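Local structure of natterin-like protein (Lethenteron camtschaticum, 6IUL) at residues 29-34 against 48-53; 68-73 against 98-103; 155-160 against 276-281; 266-271 against 303-308. The protein is a pore-forming cytotoxin of lamprey immunity that probably recognises glycans through a jacalin-like lectin domain and perforates membranes through an aerolysin-type module. All coordinates share one frame; numbering follows the deposited sequence.

Overall arrangement
Contacts 1 and 2 lie in the jacalin-like lectin domain and touch each other, their centres about 13 Å apart; contacts 3 and 4 lie in the aerolysin-like part, their centres about 25 Å apart and without touching, yet both use strand 260-285. Contact 2 alone is a surface contact, built from arginines and glutamates; the others are partly buried. Contact 1 is a hairpin end, mixing backbone bonds with a lysine laid over an indole. Contact 3 is the last pair of the 135-155/260-285 ladder, followed by prolines and a bridging water. Contact 4, far from the lectin contacts, has two ladders separated at a threonine whose hydroxyl takes one of the bonds.

Contact 1 of 4, residues 29-34 against 48-53; sequences TLQKLS and WLTDGR
A classic beta bulge marks this end of the 30-37/42-49 hairpin in the jacalin-like lectin domain: Gln-31 and Lys-32 both face Trp-48. The carbonyl O of Trp-48 takes Gln-31 N at 2.9 Å and, more weakly, Lys-32 N at 3.3 Å, while Trp-48 N returns a bond to Lys-32 O. Lys-32, fully extended with CG anti to its backbone N (chi1 -173°), runs alongside the indole in the same direction. Its CD sits over one face of the six-membered ring, 3.9 Å from the ring centroid, a CH-pi contact, and NZ continues above the same ring at 4.9 Å from that centroid in a cation-pi interaction. Ser-34 CB meets the ring edge at CZ3. Beyond the bulge the two threonines grip each other: Thr-29 N gives a nearly straight bond (171°) to Thr-50 OG1 at 3.1 Å, and Thr-50 N binds Thr-29 O in its carbonyl plane at 2.8 Å. A water donates to Gln-31 OE1. The chain then leaves through a type I turn, Leu-49 to Gly-52, and an Asx turn made by Asp-51 OD1 and Arg-53 N. Outside the pair, Gln-31 NE2 reaches Glu-68 on strand 65-68, Thr-50 OG1 also bonds Asn-204 O, and Leu-49 packs on Phe-21 of strand 17-22.

Contact 2 of 4, residues 68-73 against 98-103; sequences EFESGE and RSREFF
The backbones of 68-73 and 98-103 form no ladder: a type II turn from Glu-70 to Glu-73 lies against the loop leading into strand 101-105, with Glu-73 CA and Arg-98 CA 6.6 Å apart. Side chains join these loops of the jacalin-like lectin domain in a surface salt-bridge network of Glu-70, Glu-73, Arg-98 and Arg-100. The Arg-98 guanidinium works at its edge: NH1 meets Glu-70 OE1 at 2.7 Å, from the anti side but tilted out of the carboxylate plane over a bent N-H line, and NH2 reaches Ser-71 O at 3.1 Å on a carbonyl lone pair. Glu-73 CB lies over one face of that guanidinium. Extended, with CG opposite its backbone N (chi1 -171°), Glu-73 carries its carboxylate on to Arg-100, crossing it at about a right angle; Arg-100 NH1 lies 2.8 Å from Glu-73 OE1, a salt bridge with a weak, bent hydrogen bond. Glu-70 OE2, 3.5 Å from the same NH1 but well out of the guanidinium plane, adds charge attraction alone. Thr-96 OG1, bonded by Arg-98 N and Arg-100 N, ties Glu-73 OE2 to the arginine loop. Glu-73 OE1 accepts from Glu-70 N, 2.9 Å and nearly straight (171°).

Contact 3 of 4, residues 155-160 against 276-281; sequences KYPTMH and PYTALL
This is the end of an antiparallel ladder in the aerolysin-like part, where strand 135-155 finishes against strand 260-285 and the chain turns away. Lys-155 and Thr-278 form a hydrogen-bonded pair: Lys-155 N to Thr-278 O and Thr-278 N to Lys-155 O, each 2.9 Å. Lys-155 CB packs beside Thr-278 OG1 at 3.5 Å, and the lysine chain then leads off from the partner strand. One step on, Tyr-277 CA makes a CA-H...O contact of 3.1 Å with Lys-155 O. Tyr-156, its CG beside the backbone N (chi1 -52°), lays CD1 against Tyr-277 CB at 4.1 Å. The two phenols end elsewhere, Tyr-156 OH on Trp-200 NE1 and Tyr-277 OH on Ser-201 O, while the Tyr-277 ring meets Trp-200 edge-to-face. Past the bridge, the side chains of Thr-158 and Pro-276 cross at about a right angle, Thr-158 OG1 touching Pro-276 CG at 3.4 Å. A water takes over from direct pairing, accepting from Thr-158 N and donating to Pro-276 O at 2.8 Å. The last hydrogen-bonded pair thus gives way to a type I turn, Tyr-156 to Met-159, where strand 135-155 runs out within the long-stranded sheet of an aerolysin-type pore-forming fold.

Contact 4 of 4, residues 266-271 against 303-308; sequences ANIGRA and TYTKMT
Gly-269 and Thr-305 meet between two ladders of strands 260-285 and 290-313 whose register differs by one. Thr-305 N bonds Gly-269 O at 2.9 Å, but the return bond runs from Gly-269 N to the side-chain OG1 of Thr-305, also 2.9 Å, so a hydroxyl replaces a carbonyl. That OG1 sits between its own backbone N and carbonyl carbon (chi1 63°) and donates to Lys-306 O from above that carbonyl plane. Ile-268 sends CD1 across to Thr-305 O at 3.3 Å and on to Tyr-304 CD2 at 4.0 Å, its chain at about a right angle to the tyrosine; Met-307 CG is a further apolar neighbour of the same methyl. Arg-270 and Tyr-304 form a non-hydrogen-bonded pair, which puts their side chains on one face: Arg-270, extended from CG to NE, lays CB and CG by Tyr-304 CE2, each at 3.8 Å, its guanidinium nearly perpendicular to the ring with the phenol OH at its edge. Hydrogen-bonded pairs flank the irregularity, Ala-271 with Thr-303 and Asn-267 with Thr-308. One water links Asn-267 ND2 to Thr-308 OG1, another that OG1 to Lys-306 O. Further out, Arg-270 NH1 pairs with Asp-272. Strand 166-178 flanks 266-271, where Ile-268 packs on Ile-171, while strand 184-200 borders 303-308, with Tyr-304 on Ile-194 and Met-307 on Lys-192.

Contact 1 of 4, residues 29-34 against 48-53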
loop_
_atom_site.group_PDB
_atom_site.type_symbol
_atom_site.label_atom_id
_atom_site.label_comp_id
_atom_site.label_asym_id
_atom_site.label_seq_id
_atom_site.Cartn_x
_atom_site.Cartn_y
_atom_site.Cartn_z
ATOM N N THR A 29 -23.075 -1.853 10.665
ATOM C CA THR A 29 -23.731 -2.805 9.834
ATOM C C THR A 29 -23.927 -4.155 10.528
ATOM O O THR A 29 -23.417 -4.425 11.588
ATOM C CB THR A 29 -22.928 -3.021 8.533
ATOM O OG1 THR A 29 -21.609 -3.465 8.821
ATOM C CG2 THR A 29 -22.847 -1.732 7.735
ATOM N N LEU A 30 -24.703 -5.009 9.899
ATOM C CA LEU A 30 -25.045 -6.300 10.451
ATOM C C LEU A 30 -23.810 -7.176 10.535
ATOM O O LEU A 30 -23.174 -7.406 9.528
ATOM C CB LEU A 30 -26.105 -6.977 9.573
ATOM C CG LEU A 30 -26.497 -8.395 9.988
ATOM C CD1 LEU A 30 -27.201 -8.379 11.349
ATOM C CD2 LEU A 30 -27.374 -9.055 8.917
ATOM N N GLN A 31 -23.506 -7.672 11.734
ATOM C CA GLN A 31 -22.375 -8.554 11.960
ATOM C C GLN A 31 -22.818 -9.987 12.219
ATOM O O GLN A 31 -22.188 -10.940 11.737
ATOM C CB GLN A 31 -21.510 -8.078 13.135
ATOM C CG GLN A 31 -20.322 -9.013 13.329
ATOM C CD GLN A 31 -19.176 -8.488 14.153
ATOM O OE1 GLN A 31 -19.150 -7.332 14.587
ATOM N NE2 GLN A 31 -18.243 -9.395 14.445
ATOM N N LYS A 32 -23.898 -10.137 12.978
ATOM C CA LYS A 32 -24.342 -11.425 13.390
ATOM C C LYS A 32 -25.863 -11.458 13.594
ATOM O O LYS A 32 -26.451 -10.516 14.083
ATOM C CB LYS A 32 -23.634 -11.788 14.691
ATOM C CG LYS A 32 -23.853 -13.208 15.209
ATOM C CD LYS A 32 -23.060 -13.388 16.528
ATOM C CE LYS A 32 -23.213 -14.766 17.104
ATOM N NZ LYS A 32 -22.240 -14.975 18.232
ATOM N N LEU A 33 -26.471 -12.599 13.281
ATOM C CA LEU A 33 -27.891 -12.815 13.460
ATOM C C LEU A 33 -28.129 -14.178 14.083
ATOM O O LEU A 33 -27.461 -15.159 13.751
ATOM C CB LEU A 33 -28.543 -12.823 12.105
ATOM C CG LEU A 33 -29.997 -13.162 11.999
ATOM C CD1 LEU A 33 -30.775 -12.103 12.731
ATOM C CD2 LEU A 33 -30.514 -13.264 10.551
ATOM N N SER A 34 -29.102 -14.255 14.978
ATOM C CA SER A 34 -29.543 -15.504 15.540
ATOM C C SER A 34 -31.078 -15.560 15.547
ATOM O O SER A 34 -31.731 -14.602 15.914
ATOM C CB SER A 34 -28.971 -15.662 16.952
ATOM O OG SER A 34 -29.446 -16.848 17.525
ATOM N N TRP A 48 -26.785 -8.400 16.067
ATOM C CA TRP A 48 -25.586 -7.660 16.496
ATOM C C TRP A 48 -25.069 -6.773 15.340
ATOM O O TRP A 48 -24.986 -7.236 14.177
ATOM C CB TRP A 48 -24.454 -8.618 16.829
ATOM C CG TRP A 48 -24.622 -9.498 18.027
ATOM C CD1 TRP A 48 -23.972 -9.362 19.220
ATOM C CD2 TRP A 48 -25.393 -10.709 18.121
ATOM N NE1 TRP A 48 -24.303 -10.405 20.054
ATOM C CE2 TRP A 48 -25.170 -11.249 19.410
ATOM C CE3 TRP A 48 -26.228 -11.391 17.244
ATOM C CZ2 TRP A 48 -25.799 -12.445 19.862
ATOM C CZ3 TRP A 48 -26.830 -12.558 17.648
ATOM C CH2 TRP A 48 -26.615 -13.094 18.962
ATOM N N LEU A 49 -24.736 -5.528 15.646
ATOM C CA LEU A 49 -24.128 -4.628 14.676
ATOM C C LEU A 49 -22.636 -4.500 14.917
ATOM O O LEU A 49 -22.144 -4.854 15.971
ATOM C CB LEU A 49 -24.786 -3.276 14.710
ATOM C CG LEU A 49 -26.293 -3.280 14.509
ATOM C CD1 LEU A 49 -26.858 -1.864 14.542
ATOM C CD2 LEU A 49 -26.661 -3.978 13.210
ATOM N N THR A 50 -21.905 -4.013 13.919
ATOM C CA THR A 50 -20.448 -3.959 13.983
ATOM C C THR A 50 -19.922 -2.927 15.003
ATOM O O THR A 50 -18.736 -2.961 15.289
ATOM C CB THR A 50 -19.834 -3.622 12.632
ATOM O OG1 THR A 50 -20.457 -2.436 12.124
ATOM C CG2 THR A 50 -19.994 -4.774 11.657
ATOM N N ASP A 51 -20.779 -2.073 15.557
ATOM C CA ASP A 51 -20.399 -1.189 16.679
ATOM C C ASP A 51 -20.723 -1.790 18.063
ATOM O O ASP A 51 -20.722 -1.094 19.044
ATOM C CB ASP A 51 -21.102 0.184 16.573
ATOM C CG ASP A 51 -22.629 0.086 16.687
ATOM O OD1 ASP A 51 -23.161 -1.044 16.797
ATOM O OD2 ASP A 51 -23.343 1.139 16.641
ATOM N N GLY A 52 -21.020 -3.071 18.132
ATOM C CA GLY A 52 -21.248 -3.746 19.417
ATOM C C GLY A 52 -22.682 -3.641 19.927
ATOM O O GLY A 52 -23.030 -4.247 20.907
ATOM N N ARG A 53 -23.547 -2.904 19.251
ATOM C CA ARG A 53 -24.932 -2.876 19.674
ATOM C C ARG A 53 -25.556 -4.260 19.441
ATOM O O ARG A 53 -25.177 -4.987 18.521
ATOM C CB ARG A 53 -25.725 -1.809 18.926
ATOM C CG ARG A 53 -25.348 -0.355 19.259
ATOM C CD ARG A 53 -26.045 0.589 18.291
ATOM N NE ARG A 53 -27.498 0.581 18.449
ATOM C CZ ARG A 53 -28.368 0.995 17.530
ATOM N NH1 ARG A 53 -29.685 0.926 17.765
ATOM N NH2 ARG A 53 -27.956 1.435 16.345
HETATM O O HOH W 1 -17.503 -5.020 14.964
#

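Contact 2 of 4, residues 68-73 against 98-103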
loop_
_atom_site.group_PDB
_atom_site.type_symbol
_atom_site.label_atom_id
_atom_site.label_comp_id
_atom_site.label_asym_id
_atom_site.label_seq_id
_atom_site.Cartn_x
_atom_site.Cartn_y
_atom_site.Cartn_z
ATOM N N GLU A 68 -22.655 -15.641 11.584
ATOM C CA GLU A 68 -21.778 -14.476 11.725
ATOM C C GLU A 68 -21.066 -14.191 10.422
ATOM O O GLU A 68 -20.474 -15.090 9.833
ATOM C CB GLU A 68 -20.749 -14.703 12.823
ATOM C CG GLU A 68 -19.940 -13.429 13.068
ATOM C CD GLU A 68 -19.182 -13.418 14.390
ATOM O OE1 GLU A 68 -18.803 -12.327 14.871
ATOM O OE2 GLU A 68 -18.941 -14.502 14.919
ATOM N N PHE A 69 -21.142 -12.940 9.982
ATOM C CA PHE A 69 -20.521 -12.510 8.757
ATOM C C PHE A 69 -19.021 -12.342 8.928
ATOM O O PHE A 69 -18.573 -11.811 9.947
ATOM C CB PHE A 69 -21.127 -11.168 8.285
ATOM C CG PHE A 69 -22.494 -11.336 7.673
ATOM C CD1 PHE A 69 -23.604 -11.430 8.452
ATOM C CD2 PHE A 69 -22.644 -11.429 6.317
ATOM C CE1 PHE A 69 -24.878 -11.612 7.891
ATOM C CE2 PHE A 69 -23.894 -11.598 5.757
ATOM C CZ PHE A 69 -25.018 -11.696 6.556
ATOM N N GLU A 70 -18.274 -12.772 7.920
ATOM C CA GLU A 70 -16.831 -12.489 7.834
ATOM C C GLU A 70 -16.656 -11.029 7.366
ATOM O O GLU A 70 -17.546 -10.445 6.703
ATOM C CB GLU A 70 -16.167 -13.444 6.810
ATOM C CG GLU A 70 -16.316 -14.948 7.130
ATOM C CD GLU A 70 -15.952 -15.889 5.967
ATOM O OE1 GLU A 70 -15.232 -15.476 5.037
ATOM O OE2 GLU A 70 -16.383 -17.070 5.941
ATOM N N SER A 71 -15.525 -10.436 7.710
ATOM C CA SER A 71 -15.099 -9.157 7.153
ATOM C C SER A 71 -15.177 -9.152 5.616
ATOM O O SER A 71 -14.653 -10.054 4.927
ATOM C CB SER A 71 -13.665 -8.838 7.592
ATOM O OG SER A 71 -13.679 -8.575 8.991
ATOM N N GLY A 72 -15.861 -8.153 5.074
ATOM C CA GLY A 72 -15.989 -8.059 3.629
ATOM C C GLY A 72 -17.075 -8.923 3.003
ATOM O O GLY A 72 -17.305 -8.854 1.806
ATOM N N GLU A 73 -17.753 -9.720 3.812
ATOM C CA GLU A 73 -18.832 -10.603 3.307
ATOM C C GLU A 73 -20.158 -9.876 3.327
ATOM O O GLU A 73 -20.547 -9.344 4.360
ATOM C CB GLU A 73 -18.933 -11.856 4.167
ATOM C CG GLU A 73 -19.864 -12.909 3.604
ATOM C CD GLU A 73 -19.915 -14.178 4.446
ATOM O OE1 GLU A 73 -19.600 -14.088 5.656
ATOM O OE2 GLU A 73 -20.302 -15.248 3.885
ATOM N N ARG A 98 -19.941 -14.896 -0.404
ATOM C CA ARG A 98 -19.020 -16.032 -0.386
ATOM C C ARG A 98 -19.771 -17.343 -0.457
ATOM O O ARG A 98 -19.291 -18.351 -0.012
ATOM C CB ARG A 98 -18.187 -16.017 0.870
ATOM C CG ARG A 98 -17.637 -14.660 1.226
ATOM C CD ARG A 98 -16.155 -14.685 1.298
ATOM N NE ARG A 98 -15.659 -13.303 1.327
ATOM C CZ ARG A 98 -15.129 -12.684 2.370
ATOM N NH1 ARG A 98 -14.975 -13.290 3.531
ATOM N NH2 ARG A 98 -14.699 -11.462 2.219
ATOM N N SER A 99 -20.971 -17.312 -1.011
ATOM C CA SER A 99 -21.796 -18.509 -1.183
ATOM C C SER A 99 -22.161 -19.265 0.092
ATOM O O SER A 99 -22.645 -20.372 0.005
ATOM C CB SER A 99 -21.168 -19.457 -2.241
ATOM O OG SER A 99 -20.904 -18.718 -3.428
ATOM N N ARG A 100 -21.977 -18.673 1.266
ATOM C CA ARG A 100 -22.487 -19.300 2.490
ATOM C C ARG A 100 -23.981 -19.015 2.655
ATOM O O ARG A 100 -24.484 -17.931 2.298
ATOM C CB ARG A 100 -21.735 -18.810 3.691
ATOM C CG ARG A 100 -20.240 -19.124 3.653
ATOM C CD ARG A 100 -19.519 -18.307 4.686
ATOM N NE ARG A 100 -19.924 -18.678 6.010
ATOM C CZ ARG A 100 -19.941 -17.880 7.080
ATOM N NH1 ARG A 100 -19.649 -16.595 7.005
ATOM N NH2 ARG A 100 -20.316 -18.393 8.243
ATOM N N GLU A 101 -24.685 -19.979 3.214
ATOM C CA GLU A 101 -26.134 -19.959 3.249
ATOM C C GLU A 101 -26.659 -20.016 4.686
ATOM O O GLU A 101 -26.088 -20.689 5.548
ATOM C CB GLU A 101 -26.692 -21.117 2.455
ATOM C CG GLU A 101 -28.220 -21.081 2.333
ATOM C CD GLU A 101 -28.854 -22.285 1.566
ATOM O OE1 GLU A 101 -29.821 -22.902 2.117
ATOM O OE2 GLU A 101 -28.435 -22.580 0.399
ATOM N N PHE A 102 -27.728 -19.261 4.955
ATOM C CA PHE A 102 -28.387 -19.319 6.245
ATOM C C PHE A 102 -29.885 -19.458 6.019
ATOM O O PHE A 102 -30.460 -18.684 5.218
ATOM C CB PHE A 102 -28.114 -18.052 7.078
ATOM C CG PHE A 102 -28.830 -18.056 8.409
ATOM C CD1 PHE A 102 -28.383 -18.887 9.475
ATOM C CD2 PHE A 102 -29.972 -17.314 8.585
ATOM C CE1 PHE A 102 -29.039 -18.887 10.688
ATOM C CE2 PHE A 102 -30.668 -17.339 9.796
ATOM C CZ PHE A 102 -30.205 -18.098 10.843
ATOM N N PHE A 103 -30.506 -20.424 6.703
ATOM C CA PHE A 103 -31.907 -20.747 6.444
ATOM C C PHE A 103 -32.584 -21.135 7.738
ATOM O O PHE A 103 -32.205 -22.117 8.350
ATOM C CB PHE A 103 -32.007 -21.925 5.462
ATOM C CG PHE A 103 -33.415 -22.177 4.918
ATOM C CD1 PHE A 103 -34.394 -21.181 4.920
ATOM C CD2 PHE A 103 -33.737 -23.394 4.347
ATOM C CE1 PHE A 103 -35.643 -21.415 4.421
ATOM C CE2 PHE A 103 -35.001 -23.637 3.804
ATOM C CZ PHE A 103 -35.952 -22.647 3.836
HETATM O O HOH W 2 -21.473 -18.170 10.742
HETATM O O HOH W 3 -18.466 -17.225 10.660
#

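Contact 3 of 4, residues 155-160 against 276-281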
loop_
_atom_site.group_PDB
_atom_site.type_symbol
_atom_site.label_atom_id
_atom_site.label_comp_id
_atom_site.label_asym_id
_atom_site.label_seq_id
_atom_site.Cartn_x
_atom_site.Cartn_y
_atom_site.Cartn_z
ATOM N N LYS A 155 -10.694 17.312 9.808
ATOM C CA LYS A 155 -10.252 18.344 10.747
ATOM C C LYS A 155 -9.393 17.721 11.818
ATOM O O LYS A 155 -9.655 16.619 12.258
ATOM C CB LYS A 155 -11.442 19.057 11.414
ATOM C CG LYS A 155 -12.180 19.968 10.477
ATOM C CD LYS A 155 -13.538 20.371 11.041
ATOM C CE LYS A 155 -14.222 21.461 10.237
ATOM N NZ LYS A 155 -14.958 20.941 9.054
ATOM N N TYR A 156 -8.357 18.454 12.228
ATOM C CA TYR A 156 -7.458 18.068 13.292
ATOM C C TYR A 156 -7.594 19.148 14.379
ATOM O O TYR A 156 -6.851 20.140 14.391
ATOM C CB TYR A 156 -6.017 17.973 12.770
ATOM C CG TYR A 156 -5.909 17.106 11.563
ATOM C CD1 TYR A 156 -5.696 15.744 11.688
ATOM C CD2 TYR A 156 -6.021 17.662 10.286
ATOM C CE1 TYR A 156 -5.581 14.937 10.557
ATOM C CE2 TYR A 156 -5.936 16.872 9.162
ATOM C CZ TYR A 156 -5.731 15.502 9.303
ATOM O OH TYR A 156 -5.654 14.720 8.172
ATOM N N PRO A 157 -8.577 18.972 15.272
ATOM C CA PRO A 157 -8.979 20.080 16.162
ATOM C C PRO A 157 -7.935 20.473 17.245
ATOM O O PRO A 157 -8.024 21.537 17.803
ATOM C CB PRO A 157 -10.288 19.567 16.800
ATOM C CG PRO A 157 -10.245 18.090 16.635
ATOM C CD PRO A 157 -9.432 17.782 15.411
ATOM N N THR A 158 -6.968 19.617 17.531
ATOM C CA THR A 158 -5.927 19.959 18.509
ATOM C C THR A 158 -4.595 20.341 17.853
ATOM O O THR A 158 -3.599 20.534 18.551
ATOM C CB THR A 158 -5.655 18.824 19.478
ATOM O OG1 THR A 158 -5.030 17.738 18.796
ATOM C CG2 THR A 158 -6.959 18.352 20.187
ATOM N N MET A 159 -4.588 20.471 16.526
ATOM C CA MET A 159 -3.357 20.620 15.775
ATOM C C MET A 159 -2.534 21.876 16.143
ATOM O O MET A 159 -1.329 21.780 16.378
ATOM C CB MET A 159 -3.648 20.648 14.276
ATOM C CG MET A 159 -2.356 20.727 13.460
ATOM S SD MET A 159 -2.560 20.261 11.733
ATOM C CE MET A 159 -2.813 21.842 10.943
ATOM N N HIS A 160 -3.215 23.016 16.166
ATOM C CA HIS A 160 -2.678 24.297 16.604
ATOM C C HIS A 160 -2.106 24.353 18.040
ATOM O O HIS A 160 -1.508 25.342 18.383
ATOM C CB HIS A 160 -3.809 25.340 16.482
ATOM C CG HIS A 160 -4.950 25.100 17.439
ATOM N ND1 HIS A 160 -5.846 24.060 17.284
ATOM C CD2 HIS A 160 -5.289 25.715 18.594
ATOM C CE1 HIS A 160 -6.711 24.075 18.280
ATOM N NE2 HIS A 160 -6.398 25.070 19.088
ATOM N N PRO A 276 -5.680 13.644 17.097
ATOM C CA PRO A 276 -7.094 13.307 16.893
ATOM C C PRO A 276 -7.674 13.976 15.649
ATOM O O PRO A 276 -7.216 15.064 15.260
ATOM C CB PRO A 276 -7.790 13.842 18.178
ATOM C CG PRO A 276 -6.841 14.897 18.699
ATOM C CD PRO A 276 -5.459 14.401 18.345
ATOM N N TYR A 277 -8.658 13.321 15.018
ATOM C CA TYR A 277 -9.344 13.925 13.855
ATOM C C TYR A 277 -10.842 13.752 13.955
ATOM O O TYR A 277 -11.328 12.834 14.587
ATOM C CB TYR A 277 -8.845 13.318 12.508
ATOM C CG TYR A 277 -9.442 11.978 12.160
ATOM C CD1 TYR A 277 -10.700 11.878 11.563
ATOM C CD2 TYR A 277 -8.783 10.810 12.472
ATOM C CE1 TYR A 277 -11.262 10.648 11.252
ATOM C CE2 TYR A 277 -9.322 9.572 12.152
ATOM C CZ TYR A 277 -10.570 9.500 11.548
ATOM O OH TYR A 277 -11.091 8.260 11.273
ATOM N N THR A 278 -11.565 14.638 13.295
ATOM C CA THR A 278 -12.996 14.482 13.084
ATOM C C THR A 278 -13.207 14.553 11.575
ATOM O O THR A 278 -12.382 15.157 10.860
ATOM C CB THR A 278 -13.848 15.576 13.764
ATOM O OG1 THR A 278 -13.515 16.836 13.202
ATOM C CG2 THR A 278 -13.611 15.629 15.285
ATOM N N ALA A 279 -14.277 13.921 11.093
ATOM C CA ALA A 279 -14.548 13.891 9.672
ATOM C C ALA A 279 -15.975 13.431 9.411
ATOM O O ALA A 279 -16.711 13.106 10.321
ATOM C CB ALA A 279 -13.560 12.943 8.955
ATOM N N LEU A 280 -16.355 13.398 8.143
ATOM C CA LEU A 280 -17.668 12.935 7.743
ATOM C C LEU A 280 -17.511 11.807 6.710
ATOM O O LEU A 280 -16.828 11.956 5.685
ATOM C CB LEU A 280 -18.430 14.122 7.171
ATOM C CG LEU A 280 -19.855 13.820 6.686
ATOM C CD1 LEU A 280 -20.735 13.415 7.874
ATOM C CD2 LEU A 280 -20.492 14.959 5.913
ATOM N N LEU A 281 -18.158 10.692 6.972
ATOM C CA LEU A 281 -18.258 9.637 5.970
ATOM C C LEU A 281 -19.512 9.869 5.148
ATOM O O LEU A 281 -20.622 9.900 5.684
ATOM C CB LEU A 281 -18.303 8.267 6.634
ATOM C CG LEU A 281 -18.636 7.103 5.680
ATOM C CD1 LEU A 281 -17.542 6.945 4.669
ATOM C CD2 LEU A 281 -18.786 5.820 6.454
HETATM O O HOH W 4 -5.841 17.389 16.094
#

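Contact 4 of 4, residues 266-271 against 303-308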
loop_
_atom_site.group_PDB
_atom_site.type_symbol
_atom_site.label_atom_id
_atom_site.label_comp_id
_atom_site.label_asym_id
_atom_site.label_seq_id
_atom_site.Cartn_x
_atom_site.Cartn_y
_atom_site.Cartn_z
ATOM N N ALA A 266 25.149 17.187 5.597
ATOM C CA ALA A 266 23.762 17.183 5.170
ATOM C C ALA A 266 22.872 16.437 6.158
ATOM O O ALA A 266 23.194 15.312 6.579
ATOM C CB ALA A 266 23.618 16.575 3.766
ATOM N N ASN A 267 21.746 17.081 6.450
ATOM C CA ASN A 267 20.753 16.624 7.439
ATOM C C ASN A 267 19.314 16.623 6.865
ATOM O O ASN A 267 19.018 17.258 5.841
ATOM C CB ASN A 267 20.747 17.520 8.676
ATOM C CG ASN A 267 22.084 17.567 9.363
ATOM O OD1 ASN A 267 22.584 16.539 9.856
ATOM N ND2 ASN A 267 22.703 18.769 9.386
ATOM N N ILE A 268 18.435 15.901 7.558
ATOM C CA ILE A 268 16.995 15.944 7.290
ATOM C C ILE A 268 16.229 15.766 8.567
ATOM O O ILE A 268 16.684 15.107 9.504
ATOM C CB ILE A 268 16.570 14.908 6.249
ATOM C CG1 ILE A 268 15.242 15.316 5.627
ATOM C CG2 ILE A 268 16.558 13.551 6.893
ATOM C CD1 ILE A 268 14.745 14.424 4.506
ATOM N N GLY A 269 15.080 16.423 8.648
ATOM C CA GLY A 269 14.248 16.288 9.859
ATOM C C GLY A 269 13.114 15.278 9.683
ATOM O O GLY A 269 12.470 15.247 8.642
ATOM N N ARG A 270 12.863 14.498 10.711
ATOM C CA ARG A 270 11.836 13.459 10.713
ATOM C C ARG A 270 10.853 13.717 11.851
ATOM O O ARG A 270 11.260 13.925 12.997
ATOM C CB ARG A 270 12.512 12.122 10.953
ATOM C CG ARG A 270 11.615 10.922 11.036
ATOM C CD ARG A 270 12.442 9.704 11.422
ATOM N NE ARG A 270 11.675 8.455 11.277
ATOM C CZ ARG A 270 10.833 7.947 12.189
ATOM N NH1 ARG A 270 10.607 8.582 13.342
ATOM N NH2 ARG A 270 10.226 6.785 11.943
ATOM N N ALA A 271 9.566 13.669 11.549
ATOM C CA ALA A 271 8.550 13.883 12.572
ATOM C C ALA A 271 7.451 12.849 12.527
ATOM O O ALA A 271 6.847 12.631 11.476
ATOM C CB ALA A 271 7.957 15.280 12.437
ATOM N N THR A 303 6.395 12.087 8.543
ATOM C CA THR A 303 6.755 13.046 7.519
ATOM C C THR A 303 8.211 13.497 7.694
ATOM O O THR A 303 8.844 13.229 8.736
ATOM C CB THR A 303 5.815 14.253 7.531
ATOM O OG1 THR A 303 5.982 14.993 6.316
ATOM C CG2 THR A 303 6.075 15.174 8.722
ATOM N N TYR A 304 8.729 14.151 6.664
ATOM C CA TYR A 304 10.100 14.639 6.654
ATOM C C TYR A 304 10.119 16.074 6.164
ATOM O O TYR A 304 9.279 16.466 5.357
ATOM C CB TYR A 304 11.011 13.798 5.768
ATOM C CG TYR A 304 11.351 12.432 6.284
ATOM C CD1 TYR A 304 10.494 11.339 6.071
ATOM C CD2 TYR A 304 12.551 12.200 6.949
ATOM C CE1 TYR A 304 10.815 10.071 6.522
ATOM C CE2 TYR A 304 12.889 10.929 7.409
ATOM C CZ TYR A 304 12.006 9.873 7.199
ATOM O OH TYR A 304 12.350 8.624 7.677
ATOM N N THR A 305 11.094 16.851 6.655
ATOM C CA THR A 305 11.355 18.183 6.101
ATOM C C THR A 305 12.199 18.046 4.834
ATOM O O THR A 305 12.591 16.952 4.428
ATOM C CB THR A 305 12.160 19.052 7.098
ATOM O OG1 THR A 305 13.432 18.452 7.324
ATOM C CG2 THR A 305 11.462 19.105 8.430
ATOM N N LYS A 306 12.508 19.174 4.231
ATOM C CA LYS A 306 13.514 19.236 3.142
ATOM C C LYS A 306 14.904 18.986 3.718
ATOM O O LYS A 306 15.153 19.262 4.897
ATOM C CB LYS A 306 13.481 20.601 2.412
ATOM C CG LYS A 306 12.320 20.783 1.395
ATOM C CD LYS A 306 11.873 19.416 0.858
ATOM C CE LYS A 306 10.798 19.404 -0.215
ATOM N NZ LYS A 306 11.342 19.767 -1.543
ATOM N N MET A 307 15.800 18.421 2.911
ATOM C CA MET A 307 17.182 18.305 3.256
ATOM C C MET A 307 17.814 19.678 3.410
ATOM O O MET A 307 17.590 20.533 2.600
ATOM C CB MET A 307 17.971 17.547 2.191
ATOM C CG MET A 307 17.737 16.070 2.220
ATOM S SD MET A 307 18.819 15.231 1.076
ATOM C CE MET A 307 18.144 13.643 1.326
ATOM N N THR A 308 18.651 19.822 4.433
ATOM C CA THR A 308 19.450 21.047 4.623
ATOM C C THR A 308 20.910 20.671 4.870
ATOM O O THR A 308 21.257 19.492 4.959
ATOM C CB THR A 308 18.915 21.828 5.842
ATOM O OG1 THR A 308 18.993 20.971 7.001
ATOM C CG2 THR A 308 17.423 22.275 5.597
HETATM O O HOH W 5 21.230 21.089 8.559
HETATM O O HOH W 6 16.768 19.308 7.255
#